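Local coordinates for protein SGNH-hydrolase family esterase (Altererythrobacter indicus, PDB 7C2A) that hydrolyses ester bonds as an SGNH-hydrolase family esterase and may act on lysophospholipids, at residues 103-108 against 140-145; 7-12 against 63-68. All coordinates share one frame; numbering follows the deposited sequence. Where two conformers were deposited one is given.

Contact 1 of 2, residues 103-108 against 140-145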
loop_
_atom_site.group_PDB
_atom_site.type_symbol
_atom_site.label_atom_id
_atom_site.label_comp_id
_atom_site.label_asym_id
_atom_site.label_seq_id
_atom_site.Cartn_x
_atom_site.Cartn_y
_atom_site.Cartn_z
ATOM N N GLU A 103 0.119 -18.403 -1.676
ATOM C CA GLU A 103 0.546 -18.650 -3.047
ATOM C C GLU A 103 2.054 -18.450 -3.203
ATOM O O GLU A 103 2.734 -19.263 -3.839
ATOM C CB GLU A 103 -0.242 -17.752 -3.995
ATOM C CG GLU A 103 0.145 -17.901 -5.456
ATOM C CD GLU A 103 -0.133 -19.284 -6.027
ATOM O OE1 GLU A 103 -0.911 -20.052 -5.422
ATOM O OE2 GLU A 103 0.435 -19.613 -7.088
ATOM N N LEU A 104 2.596 -17.370 -2.632
ATOM C CA LEU A 104 4.040 -17.154 -2.692
ATOM C C LEU A 104 4.790 -18.286 -2.002
ATOM O O LEU A 104 5.804 -18.778 -2.515
ATOM C CB LEU A 104 4.389 -15.806 -2.059
ATOM C CG LEU A 104 3.897 -14.606 -2.870
ATOM C CD1 LEU A 104 3.883 -13.336 -2.022
ATOM C CD2 LEU A 104 4.732 -14.403 -4.118
ATOM N N GLN A 105 4.297 -18.720 -0.839
ATOM C CA GLN A 105 4.944 -19.802 -0.105
ATOM C C GLN A 105 4.887 -21.110 -0.883
ATOM O O GLN A 105 5.855 -21.884 -0.884
ATOM C CB GLN A 105 4.259 -19.963 1.249
ATOM C CG GLN A 105 5.080 -20.681 2.299
ATOM C CD GLN A 105 4.429 -20.604 3.661
ATOM O OE1 GLN A 105 3.253 -20.935 3.812
ATOM N NE2 GLN A 105 5.181 -20.154 4.657
ATOM N N ARG A 106 3.757 -21.392 -1.531
ATOM C CA ARG A 106 3.673 -22.594 -2.350
ATOM C C ARG A 106 4.799 -22.625 -3.372
ATOM O O ARG A 106 5.410 -23.676 -3.607
ATOM C CB ARG A 106 2.316 -22.643 -3.049
ATOM C CG ARG A 106 2.051 -23.909 -3.826
ATOM C CD ARG A 106 0.692 -23.827 -4.493
ATOM N NE ARG A 106 0.704 -22.903 -5.621
ATOM C CZ ARG A 106 1.184 -23.202 -6.823
ATOM N NH1 ARG A 106 1.681 -24.408 -7.056
ATOM N NH2 ARG A 106 1.163 -22.299 -7.792
ATOM N N ARG A 107 5.106 -21.476 -3.973
ATOM C CA ARG A 107 6.140 -21.384 -4.991
ATOM C C ARG A 107 7.522 -21.182 -4.399
ATOM O O ARG A 107 8.474 -20.965 -5.149
ATOM C CB ARG A 107 5.820 -20.257 -5.973
ATOM C CG ARG A 107 4.444 -20.382 -6.593
ATOM C CD ARG A 107 4.331 -19.481 -7.790
ATOM N NE ARG A 107 2.957 -19.401 -8.268
ATOM C CZ ARG A 107 2.623 -19.188 -9.534
ATOM N NH1 ARG A 107 3.558 -19.052 -10.459
ATOM N NH2 ARG A 107 1.351 -19.131 -9.871
ATOM N N LYS A 108 7.644 -21.228 -3.076
ATOM C CA LYS A 108 8.925 -21.066 -2.394
ATOM C C LYS A 108 9.593 -19.730 -2.721
ATOM O O LYS A 108 10.812 -19.647 -2.875
ATOM C CB LYS A 108 9.859 -22.253 -2.644
ATOM C CG LYS A 108 9.233 -23.570 -2.218
ATOM C CD LYS A 108 10.255 -24.678 -2.049
ATOM C CE LYS A 108 9.662 -25.831 -1.254
ATOM N NZ LYS A 108 10.700 -26.540 -0.457
ATOM N N LYS A 140 3.039 -16.098 10.855
ATOM C CA LYS A 140 2.396 -17.302 10.349
ATOM C C LYS A 140 3.073 -17.805 9.086
ATOM O O LYS A 140 3.234 -19.018 8.899
ATOM C CB LYS A 140 0.920 -17.023 10.095
ATOM C CG LYS A 140 0.164 -18.232 9.588
ATOM C CD LYS A 140 -1.327 -17.973 9.522
ATOM C CE LYS A 140 -2.060 -19.143 8.882
ATOM N NZ LYS A 140 -3.533 -18.955 8.934
ATOM N N TYR A 141 3.485 -16.896 8.206
ATOM C CA TYR A 141 4.012 -17.269 6.904
ATOM C C TYR A 141 5.525 -17.144 6.814
ATOM O O TYR A 141 6.072 -17.185 5.707
ATOM C CB TYR A 141 3.290 -16.495 5.796
ATOM C CG TYR A 141 1.844 -16.910 5.734
ATOM C CD1 TYR A 141 1.485 -18.124 5.176
ATOM C CD2 TYR A 141 0.848 -16.128 6.296
ATOM C CE1 TYR A 141 0.172 -18.534 5.149
ATOM C CE2 TYR A 141 -0.473 -16.527 6.269
ATOM C CZ TYR A 141 -0.811 -17.735 5.690
ATOM O OH TYR A 141 -2.131 -18.133 5.670
ATOM N N ASP A 142 6.209 -17.020 7.953
ATOM C CA ASP A 142 7.669 -16.924 8.000
ATOM C C ASP A 142 8.182 -15.856 7.041
ATOM O O ASP A 142 9.113 -16.071 6.260
ATOM C CB ASP A 142 8.335 -18.277 7.742
ATOM C CG ASP A 142 7.916 -19.335 8.747
ATOM O OD1 ASP A 142 7.963 -19.051 9.962
ATOM O OD2 ASP A 142 7.548 -20.452 8.323
ATOM N N ALA A 143 7.547 -14.694 7.096
ATOM C CA ALA A 143 7.911 -13.568 6.256
ATOM C C ALA A 143 8.649 -12.537 7.089
ATOM O O ALA A 143 8.353 -12.346 8.272
ATOM C CB ALA A 143 6.663 -12.926 5.657
ATOM N N LYS A 144 9.609 -11.871 6.472
ATOM C CA LYS A 144 10.191 -10.711 7.122
ATOM C C LYS A 144 9.194 -9.563 7.074
ATOM O O LYS A 144 8.341 -9.497 6.188
ATOM C CB LYS A 144 11.509 -10.344 6.449
ATOM C CG LYS A 144 12.601 -11.374 6.749
ATOM C CD LYS A 144 13.882 -11.108 5.992
ATOM C CE LYS A 144 15.029 -11.955 6.533
ATOM N NZ LYS A 144 15.087 -13.304 5.900
ATOM N N LEU A 145 9.279 -8.674 8.059
ATOM C CA LEU A 145 8.305 -7.605 8.215
ATOM C C LEU A 145 9.024 -6.277 8.384
ATOM O O LEU A 145 9.929 -6.158 9.217
ATOM C CB LEU A 145 7.422 -7.853 9.443
ATOM C CG LEU A 145 6.459 -6.724 9.810
ATOM C CD1 LEU A 145 5.350 -6.590 8.781
ATOM C CD2 LEU A 145 5.879 -6.959 11.191
HETATM O O HOH W 1 4.744 -20.913 7.319
#
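Q105 reaches Y141 because its CG lies anti to the backbone N (chi1 -160°) and the chain stays extended through chi2, carrying the terminal amide off the flank of its helix. On the other side, the Y141 ring swings anti to its own carbonyl carbon, chi1 -66°, which presents the CD1 edge to the incoming amide. Q105 OE1 settles near the ring plane, 3.6 Å from Y141 CD1, with the amide and ring planes 51° apart. The other branch, Q105 NE2, lies 3.3 Å from Y141 O, but at an angle too poor for a hydrogen bond. It donates instead to a water 2.8 Å from Q105 NE2, and that water donates to K140 O and to D142 OD2, so one molecule ties the amide to the end of helix 133-140. Both helices finish here in Schellman motifs, with K108 and D142 as the positive-phi C-prime residues. In this parallel-sheet SGNH fold, the contact therefore joins two helix C-termini just ahead of strands 111-114 and 144-146. Y141 OH is hydrogen-bonded to E102 OE2. At the end of helix 90-106, E103 OE2 is met on its anti side by NE of R107, just past the helix, at 2.8 Å; in the conformer given, R106 grips E103 side-on, NH2 to OE2 and NE to OE1, and E103 OE1 also pairs with K62.

Contact 2 of 2, residues 7-12 against 63-68; sequences VILAFG and FVLDSQ
The CA atoms of L9 and L65 come within 8.7 Å of each other, and those of F11 and V64 within 8.9 Å, where strand 6-12 lies against the C-terminal part of helix 54-66. This is the helix-on-sheet layer of the parallel alpha/beta SGNH fold: the strand is an inner one, between 42-48 and 74-78, and alternate residues L9 and F11 direct their side chains toward the helix, while I8 and A10 pack against helix 27-35. L9 forks between two helix residues. With CG anti to the backbone N (chi1 178°), it sends CD1 to V64 CG1 at 4.0 Å and CD2 to L65 CD2 at 3.9 Å, so each methyl has its own partner. The CB of L65 does not point at the strand, yet the end of its side chain bends nearer and crosses L9 at about a right angle. V64 is divided in the same way, one methyl for each strand residue. Its CG2 meets F11 CE1 at 4.0 Å, at the ring edge and near its plane, rather than over a face. The meeting is wholly apolar, and I45 and A47 of strand 42-48 also touch L9. Beyond the helix, Q68 folds back on V64, its NE2 donating to V64 O over 3.0 Å with an N-H...O angle of 158°, the donor tilted 30° from the carbonyl plane.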
loop_
_atom_site.group_PDB
_atom_site.type_symbol
_atom_site.label_atom_id
_atom_site.label_comp_id
_atom_site.label_asym_id
_atom_site.label_seq_id
_atom_site.Cartn_x
_atom_site.Cartn_y
_atom_site.Cartn_z
ATOM N N VAL A 7 15.906 -10.733 -9.447
ATOM C CA VAL A 7 14.532 -10.359 -9.739
ATOM C C VAL A 7 13.733 -10.237 -8.448
ATOM O O VAL A 7 13.660 -11.184 -7.657
ATOM C CB VAL A 7 13.898 -11.361 -10.709
ATOM C CG1 VAL A 7 12.452 -11.009 -10.962
ATOM C CG2 VAL A 7 14.699 -11.395 -12.016
ATOM N N ILE A 8 13.121 -9.075 -8.240
ATOM C CA ILE A 8 12.295 -8.810 -7.068
ATOM C C ILE A 8 10.919 -8.386 -7.551
ATOM O O ILE A 8 10.808 -7.526 -8.426
ATOM C CB ILE A 8 12.901 -7.709 -6.176
ATOM C CG1 ILE A 8 14.313 -8.099 -5.719
ATOM C CG2 ILE A 8 11.981 -7.414 -4.990
ATOM C CD1 ILE A 8 15.052 -7.004 -4.970
ATOM N N LEU A 9 9.873 -8.999 -7.001
ATOM C CA LEU A 9 8.504 -8.591 -7.298
ATOM C C LEU A 9 8.038 -7.571 -6.264
ATOM O O LEU A 9 8.032 -7.866 -5.069
ATOM C CB LEU A 9 7.594 -9.814 -7.250
ATOM C CG LEU A 9 6.115 -9.514 -7.490
ATOM C CD1 LEU A 9 5.893 -9.001 -8.909
ATOM C CD2 LEU A 9 5.241 -10.738 -7.232
ATOM N N ALA A 10 7.647 -6.384 -6.717
ATOM C CA ALA A 10 7.055 -5.364 -5.850
ATOM C C ALA A 10 5.546 -5.401 -6.074
ATOM O O ALA A 10 5.036 -4.848 -7.048
ATOM C CB ALA A 10 7.656 -3.993 -6.152
ATOM N N PHE A 11 4.830 -6.081 -5.176
ATOM C CA PHE A 11 3.407 -6.370 -5.342
ATOM C C PHE A 11 2.636 -5.478 -4.380
ATOM O O PHE A 11 2.644 -5.726 -3.173
ATOM C CB PHE A 11 3.161 -7.851 -5.048
ATOM C CG PHE A 11 1.796 -8.339 -5.446
ATOM C CD1 PHE A 11 1.475 -8.544 -6.777
ATOM C CD2 PHE A 11 0.822 -8.605 -4.483
ATOM C CE1 PHE A 11 0.209 -9.005 -7.156
ATOM C CE2 PHE A 11 -0.439 -9.071 -4.846
ATOM C CZ PHE A 11 -0.748 -9.266 -6.178
ATOM N N GLY A 12 1.992 -4.440 -4.890
ATOM C CA GLY A 12 1.356 -3.476 -4.023
ATOM C C GLY A 12 0.351 -2.595 -4.710
ATOM O O GLY A 12 -0.220 -2.954 -5.738
ATOM N N PHE A 63 -1.844 -14.701 -11.620
ATOM C CA PHE A 63 -1.608 -14.185 -12.963
ATOM C C PHE A 63 -0.300 -13.411 -13.032
ATOM O O PHE A 63 0.474 -13.560 -13.983
ATOM C CB PHE A 63 -2.770 -13.276 -13.368
ATOM C CG PHE A 63 -2.601 -12.647 -14.722
ATOM C CD1 PHE A 63 -2.973 -13.340 -15.863
ATOM C CD2 PHE A 63 -2.068 -11.379 -14.867
ATOM C CE1 PHE A 63 -2.827 -12.782 -17.113
ATOM C CE2 PHE A 63 -1.919 -10.817 -16.128
ATOM C CZ PHE A 63 -2.294 -11.525 -17.250
ATOM N N VAL A 64 -0.046 -12.559 -12.038
ATOM C CA VAL A 64 1.188 -11.774 -12.024
ATOM C C VAL A 64 2.401 -12.692 -11.981
ATOM O O VAL A 64 3.371 -12.498 -12.722
ATOM C CB VAL A 64 1.164 -10.763 -10.859
ATOM C CG1 VAL A 64 2.535 -10.150 -10.648
ATOM C CG2 VAL A 64 0.138 -9.677 -11.132
ATOM N N LEU A 65 2.361 -13.716 -11.138
ATOM C CA LEU A 65 3.483 -14.648 -11.060
ATOM C C LEU A 65 3.642 -15.444 -12.352
ATOM O O LEU A 65 4.761 -15.606 -12.859
ATOM C CB LEU A 65 3.289 -15.582 -9.873
ATOM C CG LEU A 65 3.418 -14.885 -8.519
ATOM C CD1 LEU A 65 2.929 -15.794 -7.414
ATOM C CD2 LEU A 65 4.870 -14.450 -8.258
ATOM N N ASP A 66 2.534 -15.938 -12.907
ATOM C CA ASP A 66 2.581 -16.713 -14.143
ATOM C C ASP A 66 3.009 -15.869 -15.331
ATOM O O ASP A 66 3.437 -16.427 -16.349
ATOM C CB ASP A 66 1.200 -17.315 -14.438
ATOM C CG ASP A 66 0.807 -18.418 -13.476
ATOM O OD1 ASP A 66 1.655 -18.923 -12.717
ATOM O OD2 ASP A 66 -0.385 -18.790 -13.492
ATOM N N SER A 67 2.879 -14.549 -15.242
ATOM C CA SER A 67 3.284 -13.675 -16.329
ATOM C C SER A 67 4.778 -13.407 -16.351
ATOM O O SER A 67 5.260 -12.821 -17.327
ATOM C CB SER A 67 2.548 -12.340 -16.238
ATOM O OG SER A 67 1.165 -12.523 -16.452
ATOM N N GLN A 68 5.514 -13.815 -15.324
ATOM C CA GLN A 68 6.919 -13.432 -15.212
ATOM C C GLN A 68 7.797 -14.353 -16.043
ATOM O O GLN A 68 7.735 -15.573 -15.871
ATOM C CB GLN A 68 7.360 -13.524 -13.758
ATOM C CG GLN A 68 6.656 -12.544 -12.856
ATOM C CD GLN A 68 6.626 -11.163 -13.457
ATOM O OE1 GLN A 68 7.657 -10.641 -13.907
ATOM N NE2 GLN A 68 5.458 -10.554 -13.477
#

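In the fold
The two contacts illustrate how one layer of helices shares a parallel sheet: contact 2 sets helix 54-66 on strand 6-12, and contact 1 joins the neighbouring helix 90-106 to the turn leading into edge strand 144-146. Their centres are 14 Å apart and they touch directly. L65, already engaged with the strand, offers its CD1 to L104 CD2 at 4.0 Å, while its CB lies 3.5 Å from R107 NH1. R107 NH2 also bridges to D66 OD1 over 2.9 Å, so the E103–R107 network of contact 1 reaches the end of the helix in contact 2. The cadmium ligands H164 and H166 belong to neither contact.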